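Local coordinates for protein dihydroorotase (Campylobacter jejuni subsp. jejuni, PDB 3PNU) that probably catalyses the reversible cyclization of carbamoyl aspartate to dihydroorotate in pyrimidine biosynthesis, using a two-zinc site in a TIM barrel, at residues Leu35-Asp39 and Ile59-Leu63; Ser260-His265 and Ala277-Ala282. All blocks are in the same frame, centred on the assembly; numbering follows the deposited sequence.

Contact 1 (Leu35-Asp39 and Ile59-Leu63); sequences LHLRD and IMPNL. With ZN (zinc ion), chain D.
M60 N donates to L35 O at 2.9 Å in a nearly straight bond, 175° at the hydrogen, the last parallel link between strands 31-35 and 56-59 before both chains leave the sheet as loops. Beyond it, the contact illustrates how barrel loops position a metal ligand. H36 NE2 binds a zinc ion at 2.2 Å, and the other ring nitrogen, ND1, gives a short but bent, weak bond to N62 OD1. That oxygen meets the imidazole at its edge and in its plane, while the amide itself is turned 60° from the ring; N62 ND2 finds its stronger partner in T124 O. Over one face of the imidazole lies M60 CG, 4.2 Å from the ring centroid, in a CH-pi contact. Metal, amide and methylene together restrict how the imidazole can turn.

Waters carry much of the remaining polar contact. One joins R38 N to N62 OD1. Another lies between L37 N and M60 O, and a third, in the plane of the R38 guanidinium, between NH1 and N62 O; both come implausibly close to the carbonyl oxygen and are doubtful in detail. H36, L37, R38 and N62 are predicted substrate-binding residues.

The apolar pair is L37 CD1 with I59 CD1, 3.6 Å apart; near L63 the methyl CD2 comes to 3.3 Å from the carbonyl oxygen R38 O. D39, whose CB and OD2 border the L63 methyls, forms a salt bridge with R79. Helix 70-84 covers L37 and I59 through Y76, while L37 and L35 also pack on helix 40-51.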
loop_
_atom_site.group_PDB
_atom_site.type_symbol
_atom_site.label_atom_id
_atom_site.label_comp_id
_atom_site.label_asym_id
_atom_site.label_seq_id
_atom_site.Cartn_x
_atom_site.Cartn_y
_atom_site.Cartn_z
ATOM N N LEU A 35 -1.591 -18.932 -14.293
ATOM C CA LEU A 35 -0.800 -18.098 -15.190
ATOM C C LEU A 35 -1.615 -17.222 -16.117
ATOM O O LEU A 35 -2.621 -17.651 -16.651
ATOM C CB LEU A 35 0.080 -19.018 -16.065
ATOM C CG LEU A 35 1.117 -18.423 -17.045
ATOM C CD1 LEU A 35 2.095 -17.495 -16.323
ATOM C CD2 LEU A 35 1.899 -19.550 -17.774
ATOM N N HIS A 36 -1.148 -15.988 -16.312
ATOM C CA HIS A 36 -1.777 -15.034 -17.254
ATOM C C HIS A 36 -0.860 -14.840 -18.459
ATOM O O HIS A 36 0.282 -14.411 -18.306
ATOM C CB HIS A 36 -2.030 -13.686 -16.579
ATOM C CG HIS A 36 -3.052 -13.750 -15.501
ATOM N ND1 HIS A 36 -4.409 -13.681 -15.757
ATOM C CD2 HIS A 36 -2.925 -13.896 -14.168
ATOM C CE1 HIS A 36 -5.068 -13.785 -14.618
ATOM N NE2 HIS A 36 -4.190 -13.915 -13.641
ATOM N N LEU A 37 -1.360 -15.169 -19.647
ATOM C CA LEU A 37 -0.585 -15.051 -20.896
ATOM C C LEU A 37 -1.097 -13.938 -21.815
ATOM O O LEU A 37 -0.562 -13.720 -22.907
ATOM C CB LEU A 37 -0.639 -16.370 -21.676
ATOM C CG LEU A 37 0.100 -17.580 -21.121
ATOM C CD1 LEU A 37 -0.137 -18.803 -22.034
ATOM C CD2 LEU A 37 1.574 -17.269 -20.979
ATOM N N ARG A 38 -2.150 -13.252 -21.385
ATOM C CA ARG A 38 -2.718 -12.151 -22.159
ATOM C C ARG A 38 -3.133 -12.609 -23.566
ATOM O O ARG A 38 -3.750 -13.671 -23.713
ATOM C CB ARG A 38 -1.731 -10.983 -22.220
ATOM C CG ARG A 38 -1.260 -10.487 -20.862
ATOM C CD ARG A 38 -2.435 -10.146 -19.921
ATOM N NE ARG A 38 -1.933 -9.610 -18.661
ATOM C CZ ARG A 38 -2.660 -9.455 -17.561
ATOM N NH1 ARG A 38 -3.935 -9.818 -17.539
ATOM N NH2 ARG A 38 -2.096 -8.951 -16.469
ATOM N N ASP A 39 -2.813 -11.829 -24.601
ATOM C CA ASP A 39 -3.215 -12.221 -25.946
ATOM C C ASP A 39 -2.474 -11.443 -27.020
ATOM O O ASP A 39 -1.630 -10.602 -26.727
ATOM C CB ASP A 39 -4.720 -11.982 -26.110
ATOM C CG ASP A 39 -5.339 -12.892 -27.142
ATOM O OD1 ASP A 39 -4.576 -13.649 -27.770
ATOM O OD2 ASP A 39 -6.584 -12.875 -27.303
ATOM N N ILE A 59 -4.154 -21.685 -17.657
ATOM C CA ILE A 59 -4.228 -20.393 -18.347
ATOM C C ILE A 59 -5.503 -19.688 -17.927
ATOM O O ILE A 59 -6.618 -20.175 -18.206
ATOM C CB ILE A 59 -4.242 -20.587 -19.883
ATOM C CG1 ILE A 59 -3.139 -21.574 -20.311
ATOM C CG2 ILE A 59 -4.130 -19.225 -20.633
ATOM C CD1 ILE A 59 -1.763 -21.204 -19.840
ATOM N N MET A 60 -5.364 -18.556 -17.239
ATOM C CA MET A 60 -6.557 -17.844 -16.761
ATOM C C MET A 60 -7.264 -17.151 -17.920
ATOM O O MET A 60 -6.609 -16.721 -18.874
ATOM C CB MET A 60 -6.223 -16.910 -15.607
ATOM C CG MET A 60 -5.672 -17.664 -14.377
ATOM S SD MET A 60 -6.849 -18.916 -13.804
ATOM C CE MET A 60 -5.960 -19.640 -12.428
ATOM N N PRO A 61 -8.599 -17.053 -17.846
ATOM C CA PRO A 61 -9.388 -16.547 -18.934
ATOM C C PRO A 61 -9.787 -15.081 -18.845
ATOM O O PRO A 61 -10.732 -14.674 -19.539
ATOM C CB PRO A 61 -10.662 -17.383 -18.793
ATOM C CG PRO A 61 -10.840 -17.502 -17.290
ATOM C CD PRO A 61 -9.460 -17.331 -16.681
ATOM N N ASN A 62 -9.106 -14.293 -18.014
ATOM C CA ASN A 62 -9.488 -12.882 -17.846
ATOM C C ASN A 62 -9.038 -12.011 -19.018
ATOM O O ASN A 62 -8.207 -11.115 -18.873
ATOM C CB ASN A 62 -8.992 -12.322 -16.494
ATOM C CG ASN A 62 -7.494 -12.313 -16.382
ATOM O OD1 ASN A 62 -6.823 -13.162 -16.948
ATOM N ND2 ASN A 62 -6.953 -11.345 -15.641
ATOM N N LEU A 63 -9.587 -12.315 -20.190
ATOM C CA LEU A 63 -9.311 -11.558 -21.403
ATOM C C LEU A 63 -10.452 -10.577 -21.625
ATOM O O LEU A 63 -11.485 -10.648 -20.950
ATOM C CB LEU A 63 -9.207 -12.488 -22.626
ATOM C CG LEU A 63 -8.071 -13.501 -22.673
ATOM C CD1 LEU A 63 -8.217 -14.356 -23.919
ATOM C CD2 LEU A 63 -6.714 -12.805 -22.638
HETATM ZN ZN ZN D . -4.574 -14.381 -11.503
HETATM O O HOH W 1 -4.447 -15.949 -19.729
HETATM O O HOH W 2 -4.502 -10.428 -14.285
HETATM O O HOH W 3 -4.359 -13.333 -19.027
HETATM O O HOH W 4 -5.831 -11.102 -19.247
HETATM O O HOH W 5 -4.643 -12.956 -9.562
#

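Contact 2 (Ser260-His265 and Ala277-Ala282). With ZN (zinc ion), chain D.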
loop_
_atom_site.group_PDB
_atom_site.type_symbol
_atom_site.label_atom_id
_atom_site.label_comp_id
_atom_site.label_asym_id
_atom_site.label_seq_id
_atom_site.Cartn_x
_atom_site.Cartn_y
_atom_site.Cartn_z
ATOM N N SER A 260 1.941 -19.307 -9.993
ATOM C CA SER A 260 2.698 -18.060 -9.955
ATOM C C SER A 260 1.872 -16.805 -9.973
ATOM O O SER A 260 2.281 -15.794 -9.475
ATOM C CB SER A 260 3.599 -17.977 -11.186
ATOM O OG SER A 260 2.797 -17.799 -12.365
ATOM N N ASP A 261 0.717 -16.886 -10.595
ATOM C CA ASP A 261 -0.101 -15.706 -10.859
ATOM C C ASP A 261 0.776 -14.686 -11.604
ATOM O O ASP A 261 0.626 -13.493 -11.402
ATOM C CB ASP A 261 -0.703 -15.098 -9.587
ATOM C CG ASP A 261 -1.759 -14.029 -9.882
ATOM O OD1 ASP A 261 -2.533 -14.137 -10.875
ATOM O OD2 ASP A 261 -1.827 -13.082 -9.085
ATOM N N SER A 262 1.692 -15.166 -12.451
ATOM C CA SER A 262 2.553 -14.279 -13.242
ATOM C C SER A 262 1.659 -13.457 -14.125
ATOM O O SER A 262 0.897 -14.004 -14.919
ATOM C CB SER A 262 3.548 -15.056 -14.092
ATOM O OG SER A 262 4.358 -14.195 -14.878
ATOM N N ALA A 263 1.739 -12.135 -13.969
ATOM C CA ALA A 263 0.882 -11.214 -14.707
ATOM C C ALA A 263 1.647 -9.974 -15.139
ATOM O O ALA A 263 1.938 -9.093 -14.335
ATOM C CB ALA A 263 -0.309 -10.815 -13.842
ATOM N N PRO A 264 1.956 -9.891 -16.430
ATOM C CA PRO A 264 2.699 -8.768 -16.940
ATOM C C PRO A 264 1.841 -7.562 -17.282
ATOM O O PRO A 264 0.643 -7.681 -17.572
ATOM C CB PRO A 264 3.261 -9.324 -18.243
ATOM C CG PRO A 264 2.155 -10.195 -18.743
ATOM C CD PRO A 264 1.499 -10.778 -17.517
ATOM N N HIS A 265 2.481 -6.407 -17.245
ATOM C CA HIS A 265 1.860 -5.174 -17.654
ATOM C C HIS A 265 2.852 -4.403 -18.512
ATOM O O HIS A 265 4.049 -4.340 -18.189
ATOM C CB HIS A 265 1.382 -4.353 -16.465
ATOM C CG HIS A 265 0.184 -4.942 -15.796
ATOM N ND1 HIS A 265 -1.089 -4.807 -16.310
ATOM C CD2 HIS A 265 0.060 -5.679 -14.666
ATOM C CE1 HIS A 265 -1.946 -5.434 -15.523
ATOM N NE2 HIS A 265 -1.275 -5.970 -14.518
ATOM N N ALA A 277 -1.760 -3.613 -10.936
ATOM C CA ALA A 277 -1.501 -4.787 -10.111
ATOM C C ALA A 277 -0.937 -5.947 -10.919
ATOM O O ALA A 277 -1.368 -6.198 -12.042
ATOM C CB ALA A 277 -2.800 -5.233 -9.407
ATOM N N GLY A 278 0.026 -6.650 -10.338
ATOM C CA GLY A 278 0.597 -7.815 -10.976
ATOM C C GLY A 278 2.104 -7.861 -10.931
ATOM O O GLY A 278 2.770 -6.838 -11.060
ATOM N N VAL A 279 2.625 -9.065 -10.715
ATOM C CA VAL A 279 4.045 -9.329 -10.729
ATOM C C VAL A 279 4.249 -10.289 -11.890
ATOM O O VAL A 279 3.499 -11.249 -12.044
ATOM C CB VAL A 279 4.516 -9.995 -9.450
ATOM C CG1 VAL A 279 5.975 -10.356 -9.568
ATOM C CG2 VAL A 279 4.272 -9.084 -8.259
ATOM N N PHE A 280 5.233 -10.013 -12.733
ATOM C CA PHE A 280 5.540 -10.885 -13.879
ATOM C C PHE A 280 6.770 -11.647 -13.490
ATOM O O PHE A 280 7.886 -11.201 -13.738
ATOM C CB PHE A 280 5.770 -10.072 -15.156
ATOM C CG PHE A 280 6.274 -10.889 -16.315
ATOM C CD1 PHE A 280 5.433 -11.773 -16.975
ATOM C CD2 PHE A 280 7.584 -10.759 -16.753
ATOM C CE1 PHE A 280 5.893 -12.524 -18.045
ATOM C CE2 PHE A 280 8.052 -11.501 -17.825
ATOM C CZ PHE A 280 7.207 -12.385 -18.475
ATOM N N SER A 281 6.546 -12.803 -12.870
ATOM C CA SER A 281 7.620 -13.649 -12.342
ATOM C C SER A 281 8.019 -14.870 -13.203
ATOM O O SER A 281 8.949 -15.579 -12.850
ATOM C CB SER A 281 7.176 -14.154 -10.964
ATOM O OG SER A 281 5.916 -14.825 -11.056
ATOM N N ALA A 282 7.322 -15.103 -14.313
ATOM C CA ALA A 282 7.575 -16.288 -15.168
ATOM C C ALA A 282 9.047 -16.586 -15.406
ATOM O O ALA A 282 9.515 -17.679 -15.110
ATOM C CB ALA A 282 6.844 -16.161 -16.494
HETATM ZN ZN ZN D . -4.574 -14.381 -11.503
HETATM O O HOH W 6 4.665 -15.392 -8.775
HETATM O O HOH W 7 0.813 -11.147 -9.893
HETATM O O HOH W 5 -4.643 -12.956 -9.562
#
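S262 reaches across to the second segment with a side chain of only two heavy atoms, a worked example of a small polar group joining two parts of one loop. Its CB lies 3.9 Å from S281 OG, and the hydroxyl, placed opposite the backbone N by a chi1 of 179°, extends to the backbone of the other segment. There OG accepts a hydrogen bond from A282 N at 3.2 Å, with A282 CB alongside; the same oxygen is 3.4 Å from F280 CD1. That aromatic carbon also meets P264 CB, so serine and proline both pack against one part of the phenyl group.

The backbone adds a stronger link. A263 N donates to V279 O at 2.8 Å and 173°, approaching from above the carbonyl plane, while S262 CA makes a CA-H...O contact with the same oxygen. A water lies between D261 O and V279 N, another between S260 O and S281 OG, the latter very close to S260 O. Further along, H265 NE2 approaches A277 O, which sits at the edge of the imidazole; the 2.5 Å separation is very short and the bond bent, so its detail is doubtful. Both residues are predicted to bind substrate.

D261, the predicted active-site residue, turns its carboxylate from this interface toward the metal, and OD1 binds the zinc ion at 2.1 Å. H34 and H36 ligate the same ion. Just before D261 in the chain, S260 OG accepts from S262 N in an ST turn and is also hydrogen-bonded to D32. The chemistry implies a loop fixed largely through backbone polar groups: the bonds at S262 and A263 fix the main chain just after the zinc-binding aspartate, and the S260 hydroxyl steadies it just before.

Contact 1 closes before contact 2 opens along the chain, yet their centres lie only 11 Å apart. The first joins the loops after strands 31-35 and 56-59; the second folds together two parts of the connection between strand 256-258 and helix 285-296. Helix 40-51 packs against both. They meet directly through probable hydrogen bonds from H36 N to S262 O and R38 NH2 to P264 O, while L35 CD1 packs on S262 CB. H36 and D261 share one zinc ion and its bound water, so early and late barrel loops converge on the metal, as in the amidohydrolase fold, beside the predicted substrate pocket.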